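Local coordinates for phosphate binding protein (Planctomyces limnophilus, PDB 4JWO) that probably binds phosphate as the solute-binding component of a system that carries it across the cytoplasmic membrane, at residues F191-A196 with L238-Y243; D201-V206 with T280-P285. All blocks are in the same frame, centred on the assembly; numbering follows the deposited sequence.

Contact 1. Residues F191-A196 with L238-Y243. With FMT (formic acid), chain E.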
loop_
_atom_site.group_PDB
_atom_site.type_symbol
_atom_site.label_atom_id
_atom_site.label_comp_id
_atom_site.label_asym_id
_atom_site.label_seq_id
_atom_site.Cartn_x
_atom_site.Cartn_y
_atom_site.Cartn_z
ATOM N N PHE A 191 10.716 -10.638 11.543
ATOM C CA PHE A 191 10.310 -11.168 10.244
ATOM C C PHE A 191 9.680 -10.057 9.437
ATOM O O PHE A 191 8.925 -9.256 9.962
ATOM C CB PHE A 191 9.285 -12.298 10.431
ATOM C CG PHE A 191 9.842 -13.506 11.121
ATOM C CD1 PHE A 191 9.805 -13.609 12.509
ATOM C CD2 PHE A 191 10.409 -14.534 10.389
ATOM C CE1 PHE A 191 10.339 -14.726 13.151
ATOM C CE2 PHE A 191 10.940 -15.644 11.020
ATOM C CZ PHE A 191 10.897 -15.742 12.406
ATOM N N GLY A 192 9.987 -10.000 8.147
ATOM C CA GLY A 192 9.426 -8.957 7.311
ATOM C C GLY A 192 9.630 -9.156 5.831
ATOM O O GLY A 192 10.166 -10.177 5.386
ATOM N N ALA A 193 9.219 -8.143 5.074
ATOM C CA ALA A 193 9.223 -8.181 3.624
ATOM C C ALA A 193 10.618 -8.050 3.049
ATOM O O ALA A 193 11.525 -7.521 3.691
ATOM C CB ALA A 193 8.335 -7.070 3.078
ATOM N N ASP A 194 10.779 -8.540 1.831
ATOM C CA ASP A 194 12.013 -8.338 1.084
ATOM C C ASP A 194 12.191 -6.858 0.735
ATOM O O ASP A 194 11.218 -6.134 0.509
ATOM C CB ASP A 194 11.991 -9.158 -0.215
ATOM C CG ASP A 194 12.355 -10.605 -0.006
ATOM O OD1 ASP A 194 12.542 -11.019 1.155
ATOM O OD2 ASP A 194 12.457 -11.336 -1.020
ATOM N N THR A 195 13.448 -6.426 0.690
ATOM C CA THR A 195 13.779 -5.045 0.337
ATOM C C THR A 195 13.112 -4.588 -0.961
ATOM O O THR A 195 13.107 -5.310 -1.967
ATOM C CB THR A 195 15.287 -4.878 0.168
ATOM O OG1 THR A 195 15.971 -5.472 1.273
ATOM C CG2 THR A 195 15.659 -3.398 0.076
ATOM N N ALA A 196 12.551 -3.382 -0.924
ATOM C CA ALA A 196 12.082 -2.693 -2.122
ATOM C C ALA A 196 10.820 -3.306 -2.727
ATOM O O ALA A 196 10.388 -2.869 -3.810
ATOM C CB ALA A 196 13.203 -2.567 -3.178
ATOM N N LEU A 238 8.362 -10.950 16.047
ATOM C CA LEU A 238 7.620 -9.763 15.633
ATOM C C LEU A 238 7.720 -9.723 14.115
ATOM O O LEU A 238 8.822 -9.747 13.594
ATOM C CB LEU A 238 8.260 -8.505 16.219
ATOM C CG LEU A 238 7.659 -7.159 15.795
ATOM C CD1 LEU A 238 6.352 -6.931 16.510
ATOM C CD2 LEU A 238 8.608 -5.998 16.056
ATOM N N GLY A 239 6.597 -9.665 13.414
ATOM C CA GLY A 239 6.654 -9.669 11.960
ATOM C C GLY A 239 5.720 -8.643 11.363
ATOM O O GLY A 239 4.871 -8.091 12.056
ATOM N N TYR A 240 5.894 -8.352 10.079
ATOM C CA TYR A 240 4.908 -7.551 9.360
ATOM C C TYR A 240 4.690 -8.096 7.968
ATOM O O TYR A 240 5.599 -8.660 7.360
ATOM C CB TYR A 240 5.293 -6.060 9.297
ATOM C CG TYR A 240 6.446 -5.705 8.378
ATOM C CD1 TYR A 240 6.222 -5.370 7.048
ATOM C CD2 TYR A 240 7.755 -5.666 8.851
ATOM C CE1 TYR A 240 7.271 -5.023 6.203
ATOM C CE2 TYR A 240 8.825 -5.329 8.003
ATOM C CZ TYR A 240 8.564 -4.999 6.686
ATOM O OH TYR A 240 9.598 -4.644 5.838
ATOM N N PHE A 241 3.466 -7.924 7.481
ATOM C CA PHE A 241 3.068 -8.335 6.136
ATOM C C PHE A 241 1.662 -7.825 5.867
ATOM O O PHE A 241 1.033 -7.240 6.742
ATOM C CB PHE A 241 3.207 -9.860 5.883
ATOM C CG PHE A 241 2.774 -10.743 7.040
ATOM C CD1 PHE A 241 1.434 -10.887 7.376
ATOM C CD2 PHE A 241 3.716 -11.451 7.765
ATOM C CE1 PHE A 241 1.042 -11.720 8.443
ATOM C CE2 PHE A 241 3.334 -12.291 8.811
ATOM C CZ PHE A 241 2.001 -12.416 9.154
ATOM N N GLY A 242 1.174 -8.030 4.652
ATOM C CA GLY A 242 -0.122 -7.508 4.269
ATOM C C GLY A 242 -1.244 -8.143 5.058
ATOM O O GLY A 242 -1.166 -9.302 5.471
ATOM N N TYR A 243 -2.309 -7.376 5.248
ATOM C CA TYR A 243 -3.442 -7.791 6.066
ATOM C C TYR A 243 -4.048 -9.131 5.630
ATOM O O TYR A 243 -4.481 -9.930 6.474
ATOM C CB TYR A 243 -4.506 -6.686 6.080
ATOM C CG TYR A 243 -5.772 -7.104 6.773
ATOM C CD1 TYR A 243 -5.885 -7.039 8.154
ATOM C CD2 TYR A 243 -6.856 -7.593 6.044
ATOM C CE1 TYR A 243 -7.053 -7.444 8.791
ATOM C CE2 TYR A 243 -8.016 -7.996 6.676
ATOM C CZ TYR A 243 -8.106 -7.918 8.042
ATOM O OH TYR A 243 -9.263 -8.331 8.667
HETATM C C FMT E . -11.063 -9.873 6.675
HETATM O O1 FMT E . -10.960 -10.167 7.866
HETATM O O2 FMT E . -10.691 -10.587 5.744
#
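Phe-191 and Gly-239 lie abreast on parallel strands, their CA atoms 4.3 Å apart, and residues 191-193 and 238-240 run 14° apart. Phe-191 bonds on both sides of Gly-239. Its N donates to Leu-238 O at 2.9 Å, and its O accepts from Tyr-240 N at 3.2 Å. That O also meets Gly-239 CA in a CA-H...O contact.

With chi1 of Tyr-240 at 72°, CG sits between the backbone N and the carbonyl carbon, and the ring end swings toward 191-196. Gly-192, having no side chain, rests its CA over one ring face in a CH-pi contact, 4.1 Å from the centroid and displaced toward the rim. Ala-193 CB touches Tyr-240 CE1 at 3.9 Å. Phe-203 stacks on the Tyr-240 ring, and Trp-167 meets it edge-to-face. With an alanine in place of Tyr-240, Gly-192 CA is likely to lose its aromatic cover and a gap to open beside Ala-193. Tyr-243 OH donates to O1 of a formic acid, probably from the crystallisation liquor, at 2.6 Å.

The chain between these parallel strands passes through helix 198-208, strand 219-220 and helix 224-233, an alpha/beta layout found in periplasmic binding proteins, consistent with the PstS family.

Contact 2. Residues D201-V206 with T280-P285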
loop_
_atom_site.group_PDB
_atom_site.type_symbol
_atom_site.label_atom_id
_atom_site.label_comp_id
_atom_site.label_asym_id
_atom_site.label_seq_id
_atom_site.Cartn_x
_atom_site.Cartn_y
_atom_site.Cartn_z
ATOM N N ASP A 201 8.314 -1.078 1.254
ATOM C CA ASP A 201 8.242 0.362 1.003
ATOM C C ASP A 201 7.200 1.033 1.892
ATOM O O ASP A 201 7.449 2.101 2.449
ATOM C CB ASP A 201 7.954 0.650 -0.473
ATOM C CG ASP A 201 9.161 0.409 -1.359
ATOM O OD1 ASP A 201 10.266 0.186 -0.814
ATOM O OD2 ASP A 201 9.006 0.454 -2.602
ATOM N N TYR A 202 6.035 0.406 2.038
ATOM C CA TYR A 202 4.971 0.998 2.856
ATOM C C TYR A 202 5.363 1.004 4.337
ATOM O O TYR A 202 5.348 2.054 4.989
ATOM C CB TYR A 202 3.658 0.226 2.620
ATOM C CG TYR A 202 2.427 0.740 3.351
ATOM C CD1 TYR A 202 2.450 1.934 4.074
ATOM C CD2 TYR A 202 1.239 0.019 3.316
ATOM C CE1 TYR A 202 1.318 2.390 4.748
ATOM C CE2 TYR A 202 0.108 0.467 3.983
ATOM C CZ TYR A 202 0.151 1.649 4.690
ATOM O OH TYR A 202 -0.968 2.111 5.357
ATOM N N PHE A 203 5.723 -0.162 4.861
ATOM C CA PHE A 203 6.050 -0.275 6.281
ATOM C C PHE A 203 7.176 0.665 6.663
ATOM O O PHE A 203 7.072 1.423 7.628
ATOM C CB PHE A 203 6.439 -1.712 6.608
ATOM C CG PHE A 203 6.655 -1.954 8.069
ATOM C CD1 PHE A 203 5.566 -2.158 8.914
ATOM C CD2 PHE A 203 7.932 -1.969 8.597
ATOM C CE1 PHE A 203 5.755 -2.380 10.274
ATOM C CE2 PHE A 203 8.130 -2.185 9.952
ATOM C CZ PHE A 203 7.031 -2.391 10.789
ATOM N N THR A 204 8.258 0.645 5.896
ATOM C CA THR A 204 9.386 1.510 6.231
ATOM C C THR A 204 9.043 2.990 6.097
ATOM O O THR A 204 9.483 3.794 6.916
ATOM C CB THR A 204 10.656 1.171 5.415
ATOM O OG1 THR A 204 10.404 1.391 4.021
ATOM C CG2 THR A 204 11.064 -0.261 5.659
ATOM N N GLU A 205 8.251 3.361 5.092
ATOM C CA GLU A 205 7.856 4.761 4.920
ATOM C C GLU A 205 7.152 5.297 6.166
ATOM O O GLU A 205 7.498 6.363 6.677
ATOM C CB GLU A 205 6.922 4.921 3.708
ATOM C CG GLU A 205 6.340 6.327 3.521
ATOM C CD GLU A 205 5.280 6.382 2.419
ATOM O OE1 GLU A 205 5.269 5.484 1.543
ATOM O OE2 GLU A 205 4.450 7.312 2.433
ATOM N N VAL A 206 6.169 4.555 6.656
ATOM C CA VAL A 206 5.324 5.117 7.706
ATOM C C VAL A 206 5.845 4.844 9.108
ATOM O O VAL A 206 5.493 5.564 10.047
ATOM C CB VAL A 206 3.842 4.709 7.558
ATOM C CG1 VAL A 206 3.329 5.147 6.180
ATOM C CG2 VAL A 206 3.657 3.207 7.779
ATOM N N THR A 280 -4.549 3.805 11.458
ATOM C CA THR A 280 -3.524 4.609 10.806
ATOM C C THR A 280 -2.244 4.576 11.661
ATOM O O THR A 280 -2.315 4.576 12.886
ATOM C CB THR A 280 -4.054 6.052 10.557
ATOM O OG1 THR A 280 -3.123 6.801 9.766
ATOM C CG2 THR A 280 -4.325 6.780 11.872
ATOM N N PRO A 281 -1.067 4.572 11.019
ATOM C CA PRO A 281 -0.774 4.738 9.588
ATOM C C PRO A 281 -0.707 3.475 8.737
ATOM O O PRO A 281 -0.377 3.591 7.554
ATOM C CB PRO A 281 0.610 5.377 9.616
ATOM C CG PRO A 281 1.276 4.679 10.781
ATOM C CD PRO A 281 0.167 4.502 11.818
ATOM N N LEU A 282 -1.005 2.312 9.296
ATOM C CA LEU A 282 -0.771 1.065 8.573
ATOM C C LEU A 282 -1.920 0.576 7.677
ATOM O O LEU A 282 -1.882 -0.538 7.168
ATOM C CB LEU A 282 -0.296 -0.028 9.540
ATOM C CG LEU A 282 1.105 0.246 10.095
ATOM C CD1 LEU A 282 1.427 -0.711 11.243
ATOM C CD2 LEU A 282 2.139 0.099 8.994
ATOM N N SER A 283 -2.934 1.413 7.470
ATOM C CA SER A 283 -3.797 1.230 6.302
ATOM C C SER A 283 -3.983 2.577 5.647
ATOM O O SER A 283 -3.991 3.607 6.318
ATOM C CB SER A 283 -5.144 0.569 6.641
ATOM O OG SER A 283 -6.020 1.425 7.370
ATOM N N ARG A 284 -4.097 2.570 4.324
ATOM C CA ARG A 284 -4.253 3.815 3.584
ATOM C C ARG A 284 -4.835 3.532 2.210
ATOM O O ARG A 284 -4.648 2.442 1.663
ATOM C CB ARG A 284 -2.901 4.515 3.434
ATOM C CG ARG A 284 -1.902 3.773 2.558
ATOM C CD ARG A 284 -0.579 4.480 2.600
ATOM N NE ARG A 284 0.469 3.749 1.903
ATOM C CZ ARG A 284 1.720 4.187 1.784
ATOM N NH1 ARG A 284 2.077 5.344 2.326
ATOM N NH2 ARG A 284 2.615 3.463 1.139
ATOM N N PRO A 285 -5.522 4.529 1.631
ATOM C CA PRO A 285 -6.096 4.362 0.298
ATOM C C PRO A 285 -5.021 4.451 -0.775
ATOM O O PRO A 285 -4.007 5.126 -0.585
ATOM C CB PRO A 285 -7.073 5.534 0.190
ATOM C CG PRO A 285 -6.506 6.588 1.122
ATOM C CD PRO A 285 -5.884 5.814 2.253
#
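Arg-284 reaches from strand 283-291 to helix 198-208 across the ring of Tyr-202. Its CB is near Tyr-202 OH. CG, between the backbone N and the carbonyl carbon (chi1 67°), lies 3.4 Å from that same OH. The chain then runs extended: CD passes Tyr-202 CE1 and CZ, and NE sits over the ring rim, 3.3 Å from CE1. The guanidinium lies flat on the ring, planes 4° apart, with CZ 3.8 Å from the ring centroid, a cation-pi stack. At the tip, NH1 meets Glu-205 OE2 at 3.1 Å and both NH1 and NH2 reach OE1. These bonds are weak, and the carboxylate is turned 54° from the guanidinium plane, but they form a salt bridge.

Tyr-202 runs the other way. Its OH donates to Pro-281 O at 2.7 Å, which fixes the far end of the ring. Pro-281 follows a cis peptide bond, and its CB packs on Val-206 CB at 3.9 Å. Val-206 CG2 also meets Leu-282 CD2 at 3.7 Å.

Arg-284 is thus held by a pi face and a carboxylate at once. Its positive charge is likely to be partly balanced by Glu-205, while the stack on Tyr-202 probably limits guanidinium tilt.

In the fold
Contacts 1 and 2 have centres 12 Å apart. Contact 1 lies on strand 189-192, and helix 198-208, which carries residues 201-206 of contact 2, comes next in the chain. Their segments alternate along the sequence. They meet where Tyr-240 CE1 lies 3.4 Å from Phe-203 CB, and again where Ala-196 CA approaches Asp-201 OD1 at 3.6 Å. Both reach the same mixed sheet: strand 134-148 pairs antiparallel with 237-242 and with 283-291, tying the two contacts together. A sulfate, probably from the crystallisation liquor, lies about 4 Å from the side chain of Glu-205 at its nearest atoms. It may mark an anion pocket, but whether phosphate binds there is not established.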